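ABC transporter (Caldanaerobius, PDB 4G68) binds a glycan, probably as the extracellular solute-binding component of an ABC transporter taking up xylan-derived oligosaccharides. Local coordinates at residues Ile63-Phe67 / Tyr355-Ala359. Sequence-based numbering, arbitrary orientation.
Sequences ITLTF and YKDEA
The start of strand 64-69 lies beside the first turn of helix 356-377, nearest at L65 and A359, whose CA atoms are 6.8 Å apart, and so packs the first modelled strand of this periplasmic-binding-protein fold against a helix from late in the chain. Y355, at the N-cap position, accepts the first-turn bond from A359 N through its carbonyl and sends its ring out to I63. The branched I63 suits a flat partner: its CG2 sits over the centre of the Y355 ring in a CH-pi contact, 3.9 Å from the centroid and 12° off the normal. I63 CD1, turned away from a staggered position (chi2 -29°), makes a tight contact 3.3 Å from Y355 CE1, to be read with caution at this exposed end of the model. With CG of Y355 anti to its own carbonyl carbon (chi1 -46°), the ring is carried toward the strand to meet I63 CG2. L65 reaches across from the strand to the helix: CD2 packs 3.9 Å from Y355 CB and 4.0 Å from A359 CB, and CD1 rests near the E358 carbonyl. A359, with only a methyl group, is consistent with the close approach of helix and strand; V349 of the sheet also touches it, and L65 continues onto A362 and I96. Beside the ring a water accepts from T64 N at 2.9 Å and makes a weak bond with Y355 OH. Were Y355 an alanine, I63 would probably lose the ring face its CG2 packs on, and the water its weak second partner. With no hydrogen bond crossing directly, the contact rests on apolar and CH-pi packing, and its water link is weak at the Y355 end.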
ATOM      1  N   ILE A  63       4.076  31.978  12.320  1.00 14.34           N
ATOM      2  CA  ILE A  63       4.723  31.079  11.320  1.00 14.80           C
ATOM      3  C   ILE A  63       3.616  30.206  10.722  1.00 12.55           C
ATOM      4  O   ILE A  63       2.682  29.773  11.455  1.00 10.95           O
ATOM      5  CB  ILE A  63       5.872  30.289  12.097  1.00 17.48           C
ATOM      6  CG1 ILE A  63       7.144  31.150  12.222  1.00 18.85           C
ATOM      7  CG2 ILE A  63       6.210  28.858  11.673  1.00 19.15           C
ATOM      8  CD1 ILE A  63       7.323  32.136  11.122  1.00 24.03           C
ATOM      9  N   THR A  64       3.704  29.951   9.404  1.00 11.94           N
ATOM     10  CA  THR A  64       2.823  29.003   8.764  1.00 11.81           C
ATOM     11  C   THR A  64       3.626  27.922   8.026  1.00 11.62           C
ATOM     12  O   THR A  64       4.358  28.178   7.059  1.00 13.41           O
ATOM     13  CB  THR A  64       1.756  29.643   7.835  1.00 15.07           C
ATOM     14  OG1 THR A  64       0.915  30.551   8.614  1.00 16.43           O
ATOM     15  CG2 THR A  64       0.851  28.521   7.282  1.00 13.95           C
ATOM     16  N   LEU A  65       3.435  26.692   8.472  1.00 10.31           N
ATOM     17  CA  LEU A  65       4.059  25.530   7.857  1.00  8.50           C
ATOM     18  C   LEU A  65       3.135  24.987   6.753  1.00  8.57           C
ATOM     19  O   LEU A  65       1.919  24.876   6.931  1.00  8.56           O
ATOM     20  CB  LEU A  65       4.150  24.427   8.925  1.00  9.07           C
ATOM     21  CG  LEU A  65       5.050  24.684  10.161  1.00  9.84           C
ATOM     22  CD1 LEU A  65       4.757  23.573  11.154  1.00  8.32           C
ATOM     23  CD2 LEU A  65       6.511  24.753   9.807  1.00  9.28           C
ATOM     24  N   THR A  66       3.716  24.547   5.646  1.00  7.72           N
ATOM     25  CA  THR A  66       2.915  23.800   4.675  1.00  7.52           C
ATOM     26  C   THR A  66       3.079  22.276   4.867  1.00  6.63           C
ATOM     27  O   THR A  66       4.176  21.798   5.249  1.00  5.90           O
ATOM     28  CB  THR A  66       3.422  24.070   3.255  1.00  7.21           C
ATOM     29  OG1 THR A  66       4.864  23.941   3.175  1.00  7.69           O
ATOM     30  CG2 THR A  66       3.063  25.524   2.867  1.00  8.72           C
ATOM     31  N   PHE A  67       1.990  21.571   4.579  1.00  6.26           N
ATOM     32  CA  PHE A  67       1.898  20.079   4.710  1.00  6.10           C
ATOM     33  C   PHE A  67       1.155  19.532   3.519  1.00  5.94           C
ATOM     34  O   PHE A  67       0.008  19.932   3.263  1.00  5.63           O
ATOM     35  CB  PHE A  67       1.126  19.736   5.978  1.00  6.48           C
ATOM     36  CG  PHE A  67       0.740  18.284   6.144  1.00  6.05           C
ATOM     37  CD1 PHE A  67       1.681  17.254   5.912  1.00  6.19           C
ATOM     38  CD2 PHE A  67      -0.500  17.972   6.681  1.00  6.30           C
ATOM     39  CE1 PHE A  67       1.364  15.920   6.151  1.00  7.02           C
ATOM     40  CE2 PHE A  67      -0.862  16.608   6.898  1.00  6.73           C
ATOM     41  CZ  PHE A  67       0.084  15.591   6.629  1.00  6.53           C
ATOM     42  N   TYR A 355      11.775  26.596   9.102  1.00 11.53           N
ATOM     43  CA  TYR A 355      11.299  26.388  10.476  1.00 11.25           C
ATOM     44  C   TYR A 355      11.436  24.905  10.861  1.00 10.45           C
ATOM     45  O   TYR A 355      10.425  24.278  11.150  1.00  9.41           O
ATOM     46  CB  TYR A 355       9.834  26.729  10.541  1.00 13.03           C
ATOM     47  CG  TYR A 355       9.501  28.034   9.853  1.00 16.16           C
ATOM     48  CD1 TYR A 355       9.985  29.237  10.354  1.00 18.74           C
ATOM     49  CD2 TYR A 355       8.762  28.043   8.698  1.00 18.14           C
ATOM     50  CE1 TYR A 355       9.709  30.438   9.707  1.00 18.89           C
ATOM     51  CE2 TYR A 355       8.464  29.254   8.061  1.00 21.63           C
ATOM     52  CZ  TYR A 355       8.932  30.422   8.596  1.00 20.27           C
ATOM     53  OH  TYR A 355       8.656  31.620   7.926  1.00 25.12           O
ATOM     54  N   LYS A 356      12.674  24.402  10.826  1.00 10.19           N
ATOM     55  CA  LYS A 356      12.986  22.989  11.082  1.00 11.49           C
ATOM     56  C   LYS A 356      12.472  22.440  12.393  1.00 10.57           C
ATOM     57  O   LYS A 356      11.788  21.466  12.418  1.00  9.79           O
ATOM     58  CB  LYS A 356      14.502  22.754  10.967  1.00 11.77           C
ATOM     59  CG  LYS A 356      15.025  22.893   9.526  1.00 13.90           C
ATOM     60  CD  LYS A 356      16.538  23.052   9.571  1.00 13.50           C
ATOM     61  CE  LYS A 356      17.109  23.246   8.130  1.00 16.90           C
ATOM     62  NZ  LYS A 356      16.704  24.630   7.603  1.00 15.31           N
ATOM     63  N   ASP A 357      12.775  23.109  13.510  1.00 10.84           N
ATOM     64  CA  ASP A 357      12.289  22.612  14.779  1.00 11.06           C
ATOM     65  C   ASP A 357      10.745  22.561  14.872  1.00 10.33           C
ATOM     66  O   ASP A 357      10.198  21.573  15.391  1.00  8.94           O
ATOM     67  CB  ASP A 357      12.797  23.469  15.931  1.00 12.84           C
ATOM     68  CG  ASP A 357      14.302  23.377  16.146  1.00 15.34           C
ATOM     69  OD1 ASP A 357      15.016  22.540  15.553  1.00 14.39           O
ATOM     70  OD2 ASP A 357      14.795  24.288  16.907  1.00 17.19           O
ATOM     71  N   GLU A 358      10.044  23.616  14.374  1.00  8.78           N
ATOM     72  CA  GLU A 358       8.589  23.601  14.425  1.00  9.82           C
ATOM     73  C   GLU A 358       8.038  22.560  13.488  1.00  7.73           C
ATOM     74  O   GLU A 358       7.073  21.868  13.821  1.00  6.65           O
ATOM     75  CB  GLU A 358       7.997  24.977  14.080  1.00 11.31           C
ATOM     76  CG  GLU A 358       8.520  26.023  15.060  1.00 14.74           C
ATOM     77  CD  GLU A 358       9.881  26.718  14.710  1.00 21.36           C
ATOM     78  OE1 GLU A 358      10.829  26.309  13.875  1.00 18.78           O
ATOM     79  OE2 GLU A 358      10.044  27.762  15.418  1.00 23.27           O
ATOM     80  N   ALA A 359       8.703  22.408  12.369  1.00  7.55           N
ATOM     81  CA  ALA A 359       8.202  21.453  11.387  1.00  7.52           C
ATOM     82  C   ALA A 359       8.345  20.034  11.937  1.00  7.03           C
ATOM     83  O   ALA A 359       7.498  19.207  11.713  1.00  6.09           O
ATOM     84  CB  ALA A 359       8.974  21.582  10.076  1.00  7.87           C
TER
HETATM   85  O   HOH W   1       5.347  31.659   7.810  1.00 22.17           O